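Local coordinates for protein N-alpha-acetyltransferase 30 (Saccharomyces cerevisiae, PDB 6YGB) that catalyses, as the catalytic subunit of the NatC complex, transfer of acetyl from acetyl-CoA to the N-terminal methionine of proteins whose second residue is hydrophobic, such as leucine, at residues A17-L22 against I62-C67; K21-D26 against I81-V86; C112-L117 against K153-L158. All blocks are in the same frame, centred on the assembly; numbering follows the deposited sequence.

Contact 1: A17-L22 against I62-C67; sequences ASIKKL and IGCIVC
Ile-19 is the first residue of helix segment 17-22 to reach the strand, and it does so with its shorter branch: a chi1 of -68° sets CG1 beside the backbone N and so puts CG2 anti to it, 3.9 Å from SG of Cys-64. The longer CG1 arm swings to the other side of CB, and the side chain as a whole also packs on Ile-49 of strand 47-52 and on Leu-8, so it spans two neighbouring strands and the loop at Leu-8. Because Cys-64 was modelled in two conformers, any contact of its sulfur holds for one of them and is to that extent provisional. The crossing illustrates how the GNAT fold lays a helix on its sheet. Segment 17-22 of helix 13-26 crosses strand 63-67 at -94°, the axes 8.8 Å apart, and the helix shares that face of the sheet with helix 33-42, whose Phe-39 and Leu-40 meet Val-66. Leu-22 is aimed at the strand and makes the broader contact. With chi1 at 177° its CG trails away from the backbone N, and CD2 comes to lie over the flat face of the peptide joining Ile-62 to Gly-63, 3.5 Å from Ile-62 C and 3.6 Å from Gly-63 N. That peptide belongs to a classic beta bulge, in which Ile-62 and Gly-63 together face Ala-50, and the CB of Ile-62 points away from the helix. The same methyl of Leu-22 also touches the modelled sulfur of Cys-64, with CD2 and SG 3.8 Å apart.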
loop_
_atom_site.group_PDB
_atom_site.type_symbol
_atom_site.label_atom_id
_atom_site.label_comp_id
_atom_site.label_asym_id
_atom_site.label_seq_id
_atom_site.Cartn_x
_atom_site.Cartn_y
_atom_site.Cartn_z
ATOM N N ALA A 17 9.828 33.988 0.125
ATOM C CA ALA A 17 9.065 33.804 -1.105
ATOM C C ALA A 17 9.896 33.115 -2.179
ATOM O O ALA A 17 9.371 32.300 -2.948
ATOM C CB ALA A 17 8.547 35.153 -1.605
ATOM N N SER A 18 11.191 33.428 -2.253
ATOM C CA SER A 18 12.050 32.774 -3.235
ATOM C C SER A 18 12.151 31.277 -2.970
ATOM O O SER A 18 12.191 30.475 -3.911
ATOM C CB SER A 18 13.440 33.409 -3.228
ATOM O OG SER A 18 13.380 34.779 -3.588
ATOM N N ILE A 19 12.195 30.881 -1.696
ATOM C CA ILE A 19 12.250 29.460 -1.358
ATOM C C ILE A 19 10.987 28.756 -1.834
ATOM O O ILE A 19 11.045 27.705 -2.482
ATOM C CB ILE A 19 12.448 29.270 0.155
ATOM C CG1 ILE A 19 13.836 29.742 0.583
ATOM C CG2 ILE A 19 12.213 27.814 0.535
ATOM C CD1 ILE A 19 14.024 29.742 2.079
ATOM N N LYS A 20 9.825 29.323 -1.497
ATOM C CA LYS A 20 8.556 28.750 -1.930
ATOM C C LYS A 20 8.489 28.638 -3.446
ATOM O O LYS A 20 8.023 27.628 -3.979
ATOM C CB LYS A 20 7.396 29.598 -1.407
ATOM C CG LYS A 20 6.046 29.249 -2.004
ATOM C CD LYS A 20 4.936 30.032 -1.328
ATOM C CE LYS A 20 3.623 29.893 -2.084
ATOM N NZ LYS A 20 3.220 28.478 -2.307
ATOM N N LYS A 21 8.955 29.665 -4.156
ATOM C CA LYS A 21 8.969 29.605 -5.613
ATOM C C LYS A 21 9.839 28.456 -6.097
ATOM O O LYS A 21 9.456 27.713 -7.004
ATOM C CB LYS A 21 9.473 30.928 -6.188
ATOM C CG LYS A 21 9.448 30.997 -7.704
ATOM C CD LYS A 21 8.043 31.294 -8.204
ATOM C CE LYS A 21 7.944 31.165 -9.714
ATOM N NZ LYS A 21 6.577 31.505 -10.206
ATOM N N LEU A 22 11.010 28.289 -5.485
ATOM C CA LEU A 22 11.957 27.274 -5.932
ATOM C C LEU A 22 11.446 25.861 -5.659
ATOM O O LEU A 22 11.628 24.964 -6.490
ATOM C CB LEU A 22 13.306 27.509 -5.254
ATOM C CG LEU A 22 14.428 26.514 -5.530
ATOM C CD1 LEU A 22 14.757 26.480 -7.012
ATOM C CD2 LEU A 22 15.655 26.877 -4.705
ATOM N N ILE A 62 19.344 29.465 -5.218
ATOM C CA ILE A 62 19.150 28.504 -6.299
ATOM C C ILE A 62 18.972 27.092 -5.778
ATOM O O ILE A 62 18.592 26.200 -6.547
ATOM C CB ILE A 62 20.318 28.555 -7.305
ATOM C CG1 ILE A 62 21.668 28.607 -6.574
ATOM C CG2 ILE A 62 20.148 29.749 -8.221
ATOM C CD1 ILE A 62 22.240 27.252 -6.217
ATOM N N GLY A 63 19.250 26.858 -4.512
ATOM C CA GLY A 63 18.965 25.584 -3.881
ATOM C C GLY A 63 18.514 25.839 -2.456
ATOM O O GLY A 63 18.850 26.864 -1.845
ATOM N N CYS A 64 17.710 24.905 -1.934
ATOM C CA CYS A 64 17.225 25.036 -0.564
ATOM C C CYS A 64 16.860 23.667 0.007
ATOM O O CYS A 64 16.600 22.708 -0.725
ATOM C CB CYS A 64 16.029 25.985 -0.487
ATOM S SG CYS A 64 14.605 25.356 -1.339
ATOM N N ILE A 65 16.876 23.581 1.335
ATOM C CA ILE A 65 16.512 22.360 2.050
ATOM C C ILE A 65 15.734 22.782 3.285
ATOM O O ILE A 65 16.050 23.799 3.909
ATOM C CB ILE A 65 17.749 21.504 2.406
ATOM C CG1 ILE A 65 17.321 20.154 2.980
ATOM C CG2 ILE A 65 18.676 22.248 3.365
ATOM C CD1 ILE A 65 18.467 19.233 3.233
ATOM N N VAL A 66 14.679 22.035 3.608
ATOM C CA VAL A 66 13.775 22.388 4.700
ATOM C C VAL A 66 13.601 21.180 5.610
ATOM O O VAL A 66 13.201 20.109 5.145
ATOM C CB VAL A 66 12.400 22.859 4.186
ATOM C CG1 VAL A 66 11.526 23.272 5.342
ATOM C CG2 VAL A 66 12.550 24.003 3.191
ATOM N N CYS A 67 13.858 21.359 6.911
ATOM C CA CYS A 67 13.859 20.246 7.855
ATOM C C CYS A 67 13.098 20.565 9.136
ATOM O O CYS A 67 12.812 21.721 9.453
ATOM C CB CYS A 67 15.291 19.844 8.227
ATOM S SG CYS A 67 16.345 19.501 6.817
#

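Contact 2: K21-D26 against I81-V86. With COA (coenzyme A), chain D.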
loop_
_atom_site.group_PDB
_atom_site.type_symbol
_atom_site.label_atom_id
_atom_site.label_comp_id
_atom_site.label_asym_id
_atom_site.label_seq_id
_atom_site.Cartn_x
_atom_site.Cartn_y
_atom_site.Cartn_z
ATOM N N LYS A 21 8.955 29.665 -4.156
ATOM C CA LYS A 21 8.969 29.605 -5.613
ATOM C C LYS A 21 9.839 28.456 -6.097
ATOM O O LYS A 21 9.456 27.713 -7.004
ATOM C CB LYS A 21 9.473 30.928 -6.188
ATOM C CG LYS A 21 9.448 30.997 -7.704
ATOM C CD LYS A 21 8.043 31.294 -8.204
ATOM C CE LYS A 21 7.944 31.165 -9.714
ATOM N NZ LYS A 21 6.577 31.505 -10.206
ATOM N N LEU A 22 11.010 28.289 -5.485
ATOM C CA LEU A 22 11.957 27.274 -5.932
ATOM C C LEU A 22 11.446 25.861 -5.659
ATOM O O LEU A 22 11.628 24.964 -6.490
ATOM C CB LEU A 22 13.306 27.509 -5.254
ATOM C CG LEU A 22 14.428 26.514 -5.530
ATOM C CD1 LEU A 22 14.757 26.480 -7.012
ATOM C CD2 LEU A 22 15.655 26.877 -4.705
ATOM N N ILE A 23 10.806 25.640 -4.506
ATOM C CA ILE A 23 10.350 24.294 -4.159
ATOM C C ILE A 23 9.104 23.918 -4.952
ATOM O O ILE A 23 8.935 22.761 -5.356
ATOM C CB ILE A 23 10.104 24.187 -2.644
ATOM C CG1 ILE A 23 11.424 24.225 -1.887
ATOM C CG2 ILE A 23 9.359 22.909 -2.292
ATOM C CD1 ILE A 23 11.253 24.269 -0.392
ATOM N N ASP A 24 8.211 24.887 -5.189
ATOM C CA ASP A 24 6.930 24.585 -5.824
ATOM C C ASP A 24 7.087 24.140 -7.274
ATOM O O ASP A 24 6.217 23.434 -7.796
ATOM C CB ASP A 24 6.004 25.799 -5.753
ATOM C CG ASP A 24 5.334 25.947 -4.398
ATOM O OD1 ASP A 24 5.232 24.940 -3.665
ATOM O OD2 ASP A 24 4.892 27.069 -4.074
ATOM N N ALA A 25 8.171 24.538 -7.940
ATOM C CA ALA A 25 8.309 24.229 -9.360
ATOM C C ALA A 25 8.393 22.728 -9.607
ATOM O O ALA A 25 7.839 22.221 -10.588
ATOM C CB ALA A 25 9.537 24.937 -9.929
ATOM N N ASP A 26 9.073 22.001 -8.724
ATOM C CA ASP A 26 9.323 20.578 -8.914
ATOM C C ASP A 26 8.207 19.684 -8.395
ATOM O O ASP A 26 8.184 18.491 -8.722
ATOM C CB ASP A 26 10.637 20.182 -8.235
ATOM C CG ASP A 26 11.819 20.973 -8.756
ATOM O OD1 ASP A 26 11.991 21.049 -9.993
ATOM O OD2 ASP A 26 12.574 21.522 -7.926
ATOM N N ILE A 81 13.702 15.470 6.836
ATOM C CA ILE A 81 13.949 16.290 5.657
ATOM C C ILE A 81 12.666 16.304 4.841
ATOM O O ILE A 81 12.289 15.289 4.247
ATOM C CB ILE A 81 15.131 15.761 4.837
ATOM C CG1 ILE A 81 16.389 15.709 5.700
ATOM C CG2 ILE A 81 15.381 16.647 3.625
ATOM C CD1 ILE A 81 17.602 15.156 4.990
ATOM N N GLY A 82 11.989 17.449 4.811
ATOM C CA GLY A 82 10.718 17.556 4.124
ATOM C C GLY A 82 10.805 18.093 2.711
ATOM O O GLY A 82 10.002 17.718 1.851
ATOM N N MET A 83 11.776 18.967 2.450
ATOM C CA MET A 83 11.871 19.646 1.166
ATOM C C MET A 83 13.325 19.785 0.740
ATOM O O MET A 83 14.183 20.153 1.549
ATOM C CB MET A 83 11.204 21.027 1.237
ATOM C CG MET A 83 9.686 20.979 1.238
ATOM S SD MET A 83 8.905 22.527 1.742
ATOM C CE MET A 83 8.653 22.214 3.479
ATOM N N LEU A 84 13.593 19.490 -0.531
ATOM C CA LEU A 84 14.921 19.660 -1.113
ATOM C C LEU A 84 14.750 20.047 -2.573
ATOM O O LEU A 84 14.115 19.312 -3.336
ATOM C CB LEU A 84 15.751 18.383 -0.994
ATOM C CG LEU A 84 17.114 18.409 -1.691
ATOM C CD1 LEU A 84 17.998 19.500 -1.101
ATOM C CD2 LEU A 84 17.796 17.048 -1.600
ATOM N N ALA A 85 15.312 21.189 -2.965
ATOM C CA ALA A 85 15.193 21.637 -4.345
ATOM C C ALA A 85 16.467 22.347 -4.777
ATOM O O ALA A 85 17.051 23.117 -4.011
ATOM C CB ALA A 85 13.988 22.567 -4.529
ATOM N N VAL A 86 16.887 22.088 -6.012
ATOM C CA VAL A 86 18.009 22.781 -6.634
ATOM C C VAL A 86 17.552 23.249 -8.007
ATOM O O VAL A 86 16.913 22.488 -8.740
ATOM C CB VAL A 86 19.258 21.882 -6.746
ATOM C CG1 VAL A 86 20.269 22.473 -7.718
ATOM C CG2 VAL A 86 19.898 21.696 -5.381
HETATM N N1A COA D . 21.340 10.192 -11.251
HETATM C C2A COA D . 21.779 9.419 -10.226
HETATM N N3A COA D . 22.282 10.003 -9.094
HETATM C C4A COA D . 22.351 11.337 -8.993
HETATM C C5A COA D . 21.919 12.103 -10.005
HETATM C C6A COA D . 21.407 11.507 -11.149
HETATM N N6A COA D . 20.829 11.833 -12.479
HETATM N N7A COA D . 22.086 13.399 -9.672
HETATM C C8A COA D . 22.622 13.450 -8.446
HETATM N N9A COA D . 22.781 12.186 -8.044
HETATM C C1B COA D . 23.234 11.554 -6.979
HETATM C C2B COA D . 24.627 10.969 -7.234
HETATM O O2B COA D . 24.946 10.015 -6.169
HETATM C C3B COA D . 25.408 12.042 -7.129
HETATM O O3B COA D . 26.794 11.653 -6.997
HETATM P P3B COA D . 27.642 11.218 -8.327
HETATM O O7A COA D . 28.392 12.423 -8.864
HETATM O O8A COA D . 28.630 10.138 -7.957
HETATM O O9A COA D . 26.730 10.695 -9.409
HETATM C C4B COA D . 24.823 12.770 -5.783
HETATM O O4B COA D . 23.519 12.605 -5.828
HETATM C C5B COA D . 25.163 14.253 -5.742
HETATM O O5B COA D . 24.247 14.974 -6.596
HETATM P P1A COA D . 24.087 16.668 -6.476
HETATM O O1A COA D . 24.882 17.324 -7.599
HETATM O O2A COA D . 24.591 17.131 -5.142
HETATM O O3A COA D . 22.487 17.083 -6.609
HETATM P P2A COA D . 21.853 18.329 -7.506
HETATM O O4A COA D . 22.174 19.670 -6.869
HETATM O O5A COA D . 22.416 18.290 -8.904
HETATM O O6A COA D . 20.207 18.081 -7.548
HETATM C CBP COA D . 18.264 16.779 -6.729
HETATM C CCP COA D . 19.774 16.809 -7.163
HETATM C CDP COA D . 17.852 15.273 -6.474
HETATM C CEP COA D . 18.063 17.584 -5.408
HETATM C CAP COA D . 17.387 17.392 -7.852
HETATM O OAP COA D . 17.061 16.429 -8.765
HETATM C C9P COA D . 16.110 17.989 -7.260
HETATM O O9P COA D . 15.972 19.173 -7.237
HETATM N N8P COA D . 15.066 17.122 -6.726
HETATM C C7P COA D . 13.845 17.711 -6.161
HETATM C C6P COA D . 12.840 16.610 -5.765
HETATM C C5P COA D . 13.512 15.556 -4.919
HETATM O O5P COA D . 14.101 14.683 -5.446
HETATM N N4P COA D . 13.427 15.604 -3.444
HETATM C C3P COA D . 14.100 14.548 -2.615
HETATM C C2P COA D . 13.125 13.965 -1.553
HETATM S S1P COA D . 13.401 14.727 0.096
#
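Met-83, the second residue of a classic beta bulge in which it and Gly-82 both face Val-66, meets Ile-23 in the strand of the GNAT fold that carries the pantetheine arm of coenzyme A. Segments 21-26 and 81-86 cross at 92°, so the helix meets a short length of the strand; alternate residues turn to the helix and to the coenzyme. The two side chains likewise lie at about a right angle: CD1 of Ile-23 ends 3.6 Å from both SD and CB of Met-83. A chi3 of -95° then bends the methionine so that its end leads off from helix 13-26; the side chain also packs on Tyr-31, Tyr-36 and Phe-39. Leu-84 turns to the other face of the sheet, where its CG and CD2 rest on the CEP methyl of the coenzyme and the side chain packs on Val-100 of helix 95-109. Ala-85 faces the helix again and lies at the middle of the contact. Its small CB is met by CG1 of Ile-23 at 4.0 Å, by CG of Leu-22 at 4.1 Å and by the carbonyl O of Leu-22 as well; with so short a side chain the backbones approach closely, Ile-23 CA lying 5.5 Å from Ala-85 CA. Asp-26 also comes up to this methyl, but it is poorly ordered. Val-86 directs its side chain to the coenzyme side, and its amide serves the ligand directly: Val-86 N donates a hydrogen bond to O9P at 3.3 Å, with an N-H...O angle of 155°. The backbone amides of Gly-92, Gly-94, Ala-96 and Lys-97 bind the coenzyme further along. Both methyls of Val-86 close on one diphosphate oxygen, CG2 standing 3.4 Å from O4A.

Contact 3: C112-L117 against K153-L158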
loop_
_atom_site.group_PDB
_atom_site.type_symbol
_atom_site.label_atom_id
_atom_site.label_comp_id
_atom_site.label_asym_id
_atom_site.label_seq_id
_atom_site.Cartn_x
_atom_site.Cartn_y
_atom_site.Cartn_z
ATOM N N CYS A 112 19.983 15.026 17.304
ATOM C CA CYS A 112 19.075 14.080 16.669
ATOM C C CYS A 112 19.687 12.686 16.700
ATOM O O CYS A 112 20.892 12.514 16.506
ATOM C CB CYS A 112 18.773 14.489 15.229
ATOM S SG CYS A 112 17.452 15.707 15.057
ATOM N N ASP A 113 18.850 11.691 16.976
ATOM C CA ASP A 113 19.292 10.301 16.982
ATOM C C ASP A 113 19.257 9.686 15.594
ATOM O O ASP A 113 20.009 8.745 15.319
ATOM C CB ASP A 113 18.425 9.481 17.940
ATOM C CG ASP A 113 18.598 9.904 19.381
ATOM O OD1 ASP A 113 19.755 9.952 19.850
ATOM O OD2 ASP A 113 17.578 10.195 20.040
ATOM N N GLU A 114 18.412 10.209 14.713
ATOM C CA GLU A 114 18.247 9.634 13.390
ATOM C C GLU A 114 17.634 10.682 12.472
ATOM O O GLU A 114 17.044 11.663 12.928
ATOM C CB GLU A 114 17.364 8.387 13.447
ATOM C CG GLU A 114 15.950 8.680 13.913
ATOM C CD GLU A 114 15.175 7.422 14.239
ATOM O OE1 GLU A 114 15.810 6.383 14.515
ATOM O OE2 GLU A 114 13.928 7.471 14.230
ATOM N N ILE A 115 17.780 10.458 11.168
ATOM C CA ILE A 115 17.203 11.325 10.147
ATOM C C ILE A 115 16.274 10.491 9.283
ATOM O O ILE A 115 16.624 9.373 8.890
ATOM C CB ILE A 115 18.285 11.991 9.277
ATOM C CG1 ILE A 115 19.379 12.602 10.152
ATOM C CG2 ILE A 115 17.658 13.062 8.398
ATOM C CD1 ILE A 115 18.908 13.769 10.981
ATOM N N MET A 116 15.105 11.038 8.965
ATOM C CA MET A 116 14.106 10.303 8.205
ATOM C C MET A 116 13.613 11.129 7.027
ATOM O O MET A 116 13.424 12.344 7.142
ATOM C CB MET A 116 12.924 9.910 9.092
ATOM C CG MET A 116 12.011 8.855 8.490
ATOM S SD MET A 116 10.688 9.525 7.464
ATOM C CE MET A 116 9.672 10.310 8.710
ATOM N N LEU A 117 13.393 10.460 5.899
ATOM C CA LEU A 117 12.800 11.108 4.742
ATOM C C LEU A 117 12.043 10.065 3.936
ATOM O O LEU A 117 12.274 8.861 4.069
ATOM C CB LEU A 117 13.858 11.806 3.874
ATOM C CG LEU A 117 14.902 10.929 3.172
ATOM C CD1 LEU A 117 14.508 10.695 1.728
ATOM C CD2 LEU A 117 16.293 11.548 3.260
ATOM N N LYS A 153 10.933 4.717 2.536
ATOM C CA LYS A 153 11.232 5.449 3.752
ATOM C C LYS A 153 12.699 5.200 4.069
ATOM O O LYS A 153 13.115 4.044 4.218
ATOM C CB LYS A 153 10.332 4.987 4.895
ATOM C CG LYS A 153 10.450 5.782 6.188
ATOM C CD LYS A 153 9.436 5.280 7.205
ATOM C CE LYS A 153 9.333 6.211 8.394
ATOM N NZ LYS A 153 8.152 5.887 9.237
ATOM N N LEU A 154 13.481 6.273 4.137
ATOM C CA LEU A 154 14.920 6.198 4.354
ATOM C C LEU A 154 15.259 6.731 5.739
ATOM O O LEU A 154 14.770 7.798 6.133
ATOM C CB LEU A 154 15.674 6.995 3.285
ATOM C CG LEU A 154 15.383 6.627 1.830
ATOM C CD1 LEU A 154 16.212 7.462 0.850
ATOM C CD2 LEU A 154 15.631 5.151 1.614
ATOM N N ILE A 155 16.102 5.999 6.469
ATOM C CA ILE A 155 16.525 6.397 7.805
ATOM C C ILE A 155 18.040 6.296 7.899
ATOM O O ILE A 155 18.637 5.325 7.427
ATOM C CB ILE A 155 15.837 5.552 8.893
ATOM C CG1 ILE A 155 14.377 5.980 9.016
ATOM C CG2 ILE A 155 16.526 5.726 10.245
ATOM C CD1 ILE A 155 13.441 4.854 9.314
ATOM N N LEU A 156 18.655 7.309 8.483
ATOM C CA LEU A 156 20.094 7.333 8.724
ATOM C C LEU A 156 20.321 7.414 10.223
ATOM O O LEU A 156 20.017 8.454 10.838
ATOM C CB LEU A 156 20.754 8.521 8.024
ATOM C CG LEU A 156 22.204 8.830 8.402
ATOM C CD1 LEU A 156 23.183 7.868 7.733
ATOM C CD2 LEU A 156 22.556 10.282 8.086
ATOM N N PRO A 157 20.846 6.370 10.862
ATOM C CA PRO A 157 21.027 6.419 12.318
ATOM C C PRO A 157 22.271 7.217 12.684
ATOM O O PRO A 157 23.352 6.997 12.135
ATOM C CB PRO A 157 21.171 4.943 12.702
ATOM C CG PRO A 157 21.777 4.326 11.501
ATOM C CD PRO A 157 21.250 5.070 10.298
ATOM N N LEU A 158 22.106 8.157 13.610
ATOM C CA LEU A 158 23.219 8.946 14.117
ATOM C C LEU A 158 23.698 8.469 15.480
ATOM O O LEU A 158 24.878 8.629 15.806
ATOM C CB LEU A 158 22.823 10.426 14.193
ATOM C CG LEU A 158 22.265 11.024 12.892
ATOM C CD1 LEU A 158 21.789 12.449 13.103
ATOM C CD2 LEU A 158 23.297 10.964 11.766
#
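Segments 112-117 and 153-158 pair antiparallel through five backbone hydrogen bonds. Ile-115 and Leu-156 exchange N-H and carbonyl in both directions, as do Leu-117 and Leu-154, while Leu-158 N closes the series on Asp-113 O at 2.8 Å. The bonds are not equivalent: Leu-154 N meets Leu-117 O at an N-H...O angle of 173°, whereas Leu-158 N reaches its acceptor from above the carbonyl plane. Between the hydrogen-bonded pairs lie the non-hydrogen-bonded ones, where the backbones draw in, Met-116 CA and Ile-155 CA being 4.6 Å apart. This pairing belongs to the C-terminal part of the mixed GNAT sheet, the last strand 151-157 lying between strands 114-120 and 136-141. One face carries Glu-114, Met-116 and Ile-155. The bend of Met-116 at chi2 (-88°) brings its sulfur alongside the aliphatic part of Lys-153, SD lying 3.7 Å from CE, and chi3 (-70°) turns only the terminal CE; its CG touches CG1 of Ile-155 at 3.8 Å. Glu-114 sends its carboxylate to Arg-76 and Arg-78 of the neighbouring strand, a salt bridge on each oxygen. On the opposite face the side chains of Leu-117 and Leu-154 meet at a slant, CD1 to CD1 at 3.8 Å, and both pack on Phe-135 and Tyr-130. Past the end of the strand, Leu-158 turns CD1 into the angle between CG1 of Ile-115, 3.8 Å away, and the carbonyl O of Cys-112. The NatC partner subunit N-alpha-acetyltransferase 35 abuts this end: Ser-579 of that chain is hydrogen-bonded to Pro-157 O, and its Phe-578 packs on Leu-158.

All three contacts are buried and meet on one sheet, yet their chemistry differs: in two a helix covers the sheet, in the third strands form it. Contacts 1 and 2 share helix 13-26 and, 6 Å apart between centres, press it against the adjacent strands 61-72 and 76-86 by apolar packing, with no hydrogen bond between helix and strand. Contact 3, about 20 Å from contact 2 between centres, joins strands to each other through backbone hydrogen bonds and lies farther from the chain's centre, against the partner subunit. Strand 76-86 connects the two regions: Ile-81 N approaches Met-116 O at 3.2 Å, a probable hydrogen bond. Contact 2 alone has a backbone amide bonded to coenzyme A.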